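Local structure of protein DOA1 (Saccharomyces cerevisiae, 3ODT) at residues D29-L43 against W50-S64. The protein probably binds ubiquitin through its WD40 beta propeller, a domain type whose ubiquitin binding is linked to the turnover of F-box proteins. Sequence-based numbering, arbitrary orientation.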
loop_
_atom_site.group_PDB
_atom_site.type_symbol
_atom_site.label_atom_id
_atom_site.label_comp_id
_atom_site.label_asym_id
_atom_site.label_seq_id
_atom_site.Cartn_x
_atom_site.Cartn_y
_atom_site.Cartn_z
ATOM N N ASP A 29 12.554 4.606 -10.684
ATOM C CA ASP A 29 12.973 5.880 -10.125
ATOM C C ASP A 29 12.501 7.095 -10.945
ATOM O O ASP A 29 12.606 8.231 -10.490
ATOM C CB ASP A 29 14.477 5.940 -10.015
ATOM C CG ASP A 29 15.035 4.985 -9.001
ATOM O OD1 ASP A 29 14.306 4.397 -8.165
ATOM O OD2 ASP A 29 16.264 4.793 -9.055
ATOM N N SER A 30 11.999 6.857 -12.148
ATOM C CA SER A 30 11.487 7.930 -12.996
ATOM C C SER A 30 9.983 7.822 -13.286
ATOM O O SER A 30 9.454 8.574 -14.104
ATOM C CB SER A 30 12.237 8.003 -14.335
ATOM O OG SER A 30 11.961 6.865 -15.162
ATOM N N LYS A 31 9.310 6.894 -12.631
ATOM C CA LYS A 31 7.904 6.684 -12.923
ATOM C C LYS A 31 7.176 6.267 -11.655
ATOM O O LYS A 31 7.590 5.320 -10.978
ATOM C CB LYS A 31 7.718 5.560 -13.955
ATOM C CG LYS A 31 8.157 5.882 -15.370
ATOM C CD LYS A 31 7.762 4.782 -16.378
ATOM C CE LYS A 31 8.050 5.197 -17.823
ATOM N NZ LYS A 31 9.456 5.592 -18.016
ATOM N N VAL A 32 6.059 6.933 -11.380
ATOM C CA VAL A 32 5.200 6.550 -10.282
ATOM C C VAL A 32 3.755 6.546 -10.774
ATOM O O VAL A 32 3.398 7.234 -11.749
ATOM C CB VAL A 32 5.367 7.442 -9.045
ATOM C CG1 VAL A 32 6.845 7.509 -8.600
ATOM C CG2 VAL A 32 4.816 8.825 -9.260
ATOM N N ALA A 33 2.908 5.807 -10.069
ATOM C CA ALA A 33 1.500 5.721 -10.427
ATOM C C ALA A 33 0.607 5.944 -9.220
ATOM O O ALA A 33 0.985 5.692 -8.073
ATOM C CB ALA A 33 1.193 4.400 -11.089
ATOM N N SER A 34 -0.583 6.444 -9.486
ATOM C CA SER A 34 -1.522 6.764 -8.417
ATOM C C SER A 34 -2.934 6.479 -8.880
ATOM O O SER A 34 -3.222 6.518 -10.063
ATOM C CB SER A 34 -1.397 8.241 -8.028
ATOM O OG SER A 34 -1.595 9.066 -9.172
ATOM N N VAL A 35 -3.806 6.186 -7.912
ATOM C CA VAL A 35 -5.222 6.005 -8.197
ATOM C C VAL A 35 -6.023 6.817 -7.207
ATOM O O VAL A 35 -5.533 7.179 -6.124
ATOM C CB VAL A 35 -5.635 4.520 -8.171
ATOM C CG1 VAL A 35 -4.833 3.667 -9.180
ATOM C CG2 VAL A 35 -5.515 3.954 -6.772
ATOM N N SER A 36 -7.260 7.115 -7.564
ATOM C CA SER A 36 -8.000 8.133 -6.866
ATOM C C SER A 36 -9.485 7.829 -6.861
ATOM O O SER A 36 -9.984 7.097 -7.722
ATOM C CB SER A 36 -7.733 9.479 -7.573
ATOM O OG SER A 36 -8.623 10.495 -7.191
ATOM N N ARG A 37 -10.208 8.432 -5.930
ATOM C CA ARG A 37 -11.662 8.429 -5.983
ATOM C C ARG A 37 -12.225 9.140 -7.218
ATOM O O ARG A 37 -13.418 9.013 -7.505
ATOM C CB ARG A 37 -12.207 9.028 -4.712
ATOM C CG ARG A 37 -12.022 8.124 -3.507
ATOM C CD ARG A 37 -12.279 8.921 -2.242
ATOM N NE ARG A 37 -13.633 9.459 -2.153
ATOM C CZ ARG A 37 -14.650 8.840 -1.562
ATOM N NH1 ARG A 37 -14.483 7.636 -1.018
ATOM N NH2 ARG A 37 -15.838 9.421 -1.508
ATOM N N ASP A 38 -11.385 9.858 -7.966
ATOM C CA ASP A 38 -11.819 10.454 -9.238
ATOM C C ASP A 38 -11.956 9.411 -10.366
ATOM O O ASP A 38 -12.372 9.733 -11.471
ATOM C CB ASP A 38 -10.936 11.652 -9.670
ATOM C CG ASP A 38 -9.523 11.260 -10.108
ATOM O OD1 ASP A 38 -9.227 10.061 -10.265
ATOM O OD2 ASP A 38 -8.694 12.193 -10.327
ATOM N N GLY A 39 -11.616 8.163 -10.067
ATOM C CA GLY A 39 -11.814 7.071 -10.984
ATOM C C GLY A 39 -10.677 6.870 -11.973
ATOM O O GLY A 39 -10.791 6.028 -12.862
ATOM N N THR A 40 -9.586 7.615 -11.810
ATOM C CA THR A 40 -8.477 7.545 -12.738
ATOM C C THR A 40 -7.248 6.869 -12.144
ATOM O O THR A 40 -7.048 6.860 -10.915
ATOM C CB THR A 40 -8.059 8.935 -13.290
ATOM O OG1 THR A 40 -7.437 9.719 -12.258
ATOM C CG2 THR A 40 -9.241 9.675 -13.883
ATOM N N VAL A 41 -6.455 6.303 -13.047
ATOM C CA VAL A 41 -5.093 5.826 -12.786
ATOM C C VAL A 41 -4.201 6.789 -13.542
ATOM O O VAL A 41 -4.393 6.991 -14.737
ATOM C CB VAL A 41 -4.852 4.441 -13.385
ATOM C CG1 VAL A 41 -3.435 3.959 -13.066
ATOM C CG2 VAL A 41 -5.893 3.449 -12.884
ATOM N N ARG A 42 -3.240 7.387 -12.856
ATOM C CA ARG A 42 -2.272 8.281 -13.470
ATOM C C ARG A 42 -0.872 7.765 -13.348
ATOM O O ARG A 42 -0.467 7.246 -12.306
ATOM C CB ARG A 42 -2.391 9.669 -12.862
ATOM C CG ARG A 42 -3.689 10.295 -13.236
ATOM C CD ARG A 42 -3.893 11.612 -12.577
ATOM N NE ARG A 42 -5.324 11.897 -12.578
ATOM C CZ ARG A 42 -5.918 12.861 -13.252
ATOM N NH1 ARG A 42 -5.238 13.676 -14.029
ATOM N NH2 ARG A 42 -7.217 12.981 -13.131
ATOM N N LEU A 43 -0.151 7.891 -14.450
ATOM C CA LEU A 43 1.262 7.568 -14.551
ATOM C C LEU A 43 2.009 8.879 -14.660
ATOM O O LEU A 43 1.728 9.713 -15.550
ATOM C CB LEU A 43 1.517 6.714 -15.783
ATOM C CG LEU A 43 2.978 6.372 -16.018
ATOM C CD1 LEU A 43 3.528 5.497 -14.895
ATOM C CD2 LEU A 43 3.107 5.662 -17.352
ATOM N N TRP A 50 8.222 16.305 -13.459
ATOM C CA TRP A 50 7.264 15.228 -13.479
ATOM C C TRP A 50 6.038 15.662 -14.274
ATOM O O TRP A 50 5.493 16.751 -14.067
ATOM C CB TRP A 50 6.835 14.908 -12.060
ATOM C CG TRP A 50 7.895 14.228 -11.247
ATOM C CD1 TRP A 50 8.830 14.814 -10.428
ATOM C CD2 TRP A 50 8.128 12.818 -11.177
ATOM N NE1 TRP A 50 9.619 13.838 -9.849
ATOM C CE2 TRP A 50 9.203 12.612 -10.295
ATOM C CE3 TRP A 50 7.509 11.706 -11.761
ATOM C CZ2 TRP A 50 9.694 11.340 -10.007
ATOM C CZ3 TRP A 50 7.990 10.457 -11.473
ATOM C CH2 TRP A 50 9.067 10.278 -10.605
ATOM N N LEU A 51 5.619 14.802 -15.192
ATOM C CA LEU A 51 4.457 15.028 -16.014
ATOM C C LEU A 51 3.546 13.838 -15.821
ATOM O O LEU A 51 3.988 12.696 -15.884
ATOM C CB LEU A 51 4.894 15.114 -17.477
ATOM C CG LEU A 51 3.762 15.198 -18.518
ATOM C CD1 LEU A 51 3.003 16.532 -18.377
ATOM C CD2 LEU A 51 4.283 15.030 -19.959
ATOM N N GLY A 52 2.271 14.113 -15.564
ATOM C CA GLY A 52 1.255 13.093 -15.394
ATOM C C GLY A 52 0.387 12.892 -16.621
ATOM O O GLY A 52 0.055 13.845 -17.334
ATOM N N THR A 53 0.030 11.639 -16.863
ATOM C CA THR A 53 -0.915 11.262 -17.892
ATOM C C THR A 53 -1.939 10.277 -17.312
ATOM O O THR A 53 -1.609 9.417 -16.490
ATOM C CB THR A 53 -0.217 10.525 -19.049
ATOM O OG1 THR A 53 0.912 11.276 -19.497
ATOM C CG2 THR A 53 -1.161 10.375 -20.196
ATOM N N VAL A 54 -3.186 10.386 -17.741
ATOM C CA VAL A 54 -4.216 9.453 -17.341
ATOM C C VAL A 54 -4.132 8.228 -18.235
ATOM O O VAL A 54 -4.283 8.335 -19.460
ATOM C CB VAL A 54 -5.635 10.058 -17.443
ATOM C CG1 VAL A 54 -6.677 9.020 -17.126
ATOM C CG2 VAL A 54 -5.765 11.233 -16.497
ATOM N N VAL A 55 -3.908 7.069 -17.628
ATOM C CA VAL A 55 -3.777 5.827 -18.389
ATOM C C VAL A 55 -5.032 4.980 -18.295
ATOM O O VAL A 55 -5.193 4.031 -19.056
ATOM C CB VAL A 55 -2.531 5.020 -17.965
ATOM C CG1 VAL A 55 -1.243 5.800 -18.329
ATOM C CG2 VAL A 55 -2.565 4.679 -16.503
ATOM N N TYR A 56 -5.940 5.353 -17.393
ATOM C CA TYR A 56 -7.249 4.698 -17.311
ATOM C C TYR A 56 -8.250 5.610 -16.607
ATOM O O TYR A 56 -7.925 6.246 -15.623
ATOM C CB TYR A 56 -7.163 3.356 -16.540
ATOM C CG TYR A 56 -8.533 2.749 -16.249
ATOM C CD1 TYR A 56 -9.115 1.838 -17.114
ATOM C CD2 TYR A 56 -9.243 3.110 -15.108
ATOM C CE1 TYR A 56 -10.374 1.295 -16.828
ATOM C CE2 TYR A 56 -10.467 2.572 -14.812
ATOM C CZ TYR A 56 -11.035 1.671 -15.664
ATOM O OH TYR A 56 -12.290 1.165 -15.350
ATOM N N THR A 57 -9.468 5.644 -17.122
ATOM C CA THR A 57 -10.581 6.336 -16.485
ATOM C C THR A 57 -11.786 5.431 -16.427
ATOM O O THR A 57 -12.127 4.755 -17.414
ATOM C CB THR A 57 -11.032 7.581 -17.256
ATOM O OG1 THR A 57 -9.910 8.413 -17.529
ATOM C CG2 THR A 57 -12.010 8.365 -16.420
ATOM N N GLY A 58 -12.454 5.475 -15.271
ATOM C CA GLY A 58 -13.745 4.830 -15.062
ATOM C C GLY A 58 -14.541 5.634 -14.054
ATOM O O GLY A 58 -14.049 6.639 -13.520
ATOM N N GLN A 59 -15.781 5.243 -13.797
ATOM C CA GLN A 59 -16.595 5.995 -12.842
ATOM C C GLN A 59 -16.367 5.576 -11.390
ATOM O O GLN A 59 -16.488 6.402 -10.464
ATOM C CB GLN A 59 -18.080 5.919 -13.218
ATOM C CG GLN A 59 -18.424 6.815 -14.416
ATOM C CD GLN A 59 -17.865 8.260 -14.260
ATOM O OE1 GLN A 59 -18.056 8.906 -13.227
ATOM N NE2 GLN A 59 -17.160 8.756 -15.296
ATOM N N GLY A 60 -15.998 4.322 -11.163
ATOM C CA GLY A 60 -15.897 3.867 -9.792
ATOM C C GLY A 60 -14.650 4.374 -9.083
ATOM O O GLY A 60 -13.602 4.545 -9.692
ATOM N N PHE A 61 -14.774 4.555 -7.780
ATOM C CA PHE A 61 -13.663 4.977 -6.958
ATOM C C PHE A 61 -12.578 3.914 -7.063
ATOM O O PHE A 61 -12.875 2.697 -7.024
ATOM C CB PHE A 61 -14.084 5.086 -5.495
ATOM C CG PHE A 61 -15.150 6.087 -5.222
ATOM C CD1 PHE A 61 -15.510 7.052 -6.156
ATOM C CD2 PHE A 61 -15.811 6.064 -3.998
ATOM C CE1 PHE A 61 -16.512 7.971 -5.867
ATOM C CE2 PHE A 61 -16.804 6.984 -3.717
ATOM C CZ PHE A 61 -17.149 7.937 -4.653
ATOM N N LEU A 62 -11.340 4.352 -7.192
ATOM C CA LEU A 62 -10.190 3.454 -7.170
ATOM C C LEU A 62 -9.458 3.672 -5.839
ATOM O O LEU A 62 -9.150 4.817 -5.449
ATOM C CB LEU A 62 -9.273 3.690 -8.365
ATOM C CG LEU A 62 -9.890 3.433 -9.737
ATOM C CD1 LEU A 62 -8.895 3.725 -10.828
ATOM C CD2 LEU A 62 -10.363 1.988 -9.798
ATOM N N ASN A 63 -9.212 2.555 -5.158
ATOM C CA ASN A 63 -8.666 2.524 -3.804
ATOM C C ASN A 63 -7.338 1.822 -3.634
ATOM O O ASN A 63 -6.673 1.982 -2.617
ATOM C CB ASN A 63 -9.696 1.932 -2.861
ATOM C CG ASN A 63 -10.899 2.844 -2.684
ATOM O OD1 ASN A 63 -10.738 4.035 -2.451
ATOM N ND2 ASN A 63 -12.111 2.285 -2.826
ATOM N N SER A 64 -6.939 1.052 -4.643
ATOM C CA SER A 64 -5.720 0.272 -4.560
ATOM C C SER A 64 -5.025 0.193 -5.929
ATOM O O SER A 64 -5.673 0.199 -6.997
ATOM C CB SER A 64 -6.042 -1.117 -4.011
ATOM O OG SER A 64 -6.998 -1.770 -4.812
#
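Leu43 and Thr53 exchange N-H...O bonds, both 2.9 Å, where the third and fourth strands of a WD40 propeller blade, 40-46 and 50-57, run antiparallel; the chain then turns through Gly58-Gly60 to begin the next blade at Leu62. Val41 N donates to Tyr56 O at 3.0 Å. A classic beta bulge interrupts the pairing: Val55 N donates to Val41 O at 2.9 Å, Tyr56 N reaches that oxygen only weakly, and the register shifts by one. Val41 packs against Val55, Tyr56 and Leu62, with Phe76 of the next blade also touching it. Its CG1, anti to the backbone N (chi1 -179°), meets Val55 CG2. Val41 CG2 lies 3.6 Å from Leu62 CD1 and also touches Tyr56 CB.

On the face carrying Thr40, Arg42 and Val54, a polar network links the sheet to Asp38 in the turn. Asp38 OD1 accepts from Thr40 N, an Asx turn, and also from Thr40 OG1, to which Arg42 NE donates. Arg42 NH2 bridges to Asp38 OD2 at 3.3 Å, from above the carboxylate plane; His17 and Asp18 also bond that oxygen. Val54 CG2 lies over one guanidinium face. A leucine in place of Arg42 would probably leave Asp38 without its salt-bridge mate, though still bonded by His17 and Asp18, and deprive Thr40 OG1 of the Arg42 N-H.

At the blade junction, Ser36 O accepts from Leu62 N at 3.1 Å and from Gly39 N, on opposite faces of its plane. Arg37 bends at chi3 (61°) to set its guanidinium over Phe61 in an off-centre cation-pi contact, Arg37 CZ 4.1 Å from the Phe61 ring centroid, planes 40° apart. Backbone bonds thus hold strands 40-46 and 50-57 together, while the Ser36-Leu62 bond, Leu62 packing and the cation-pi contact tie the blade to the next.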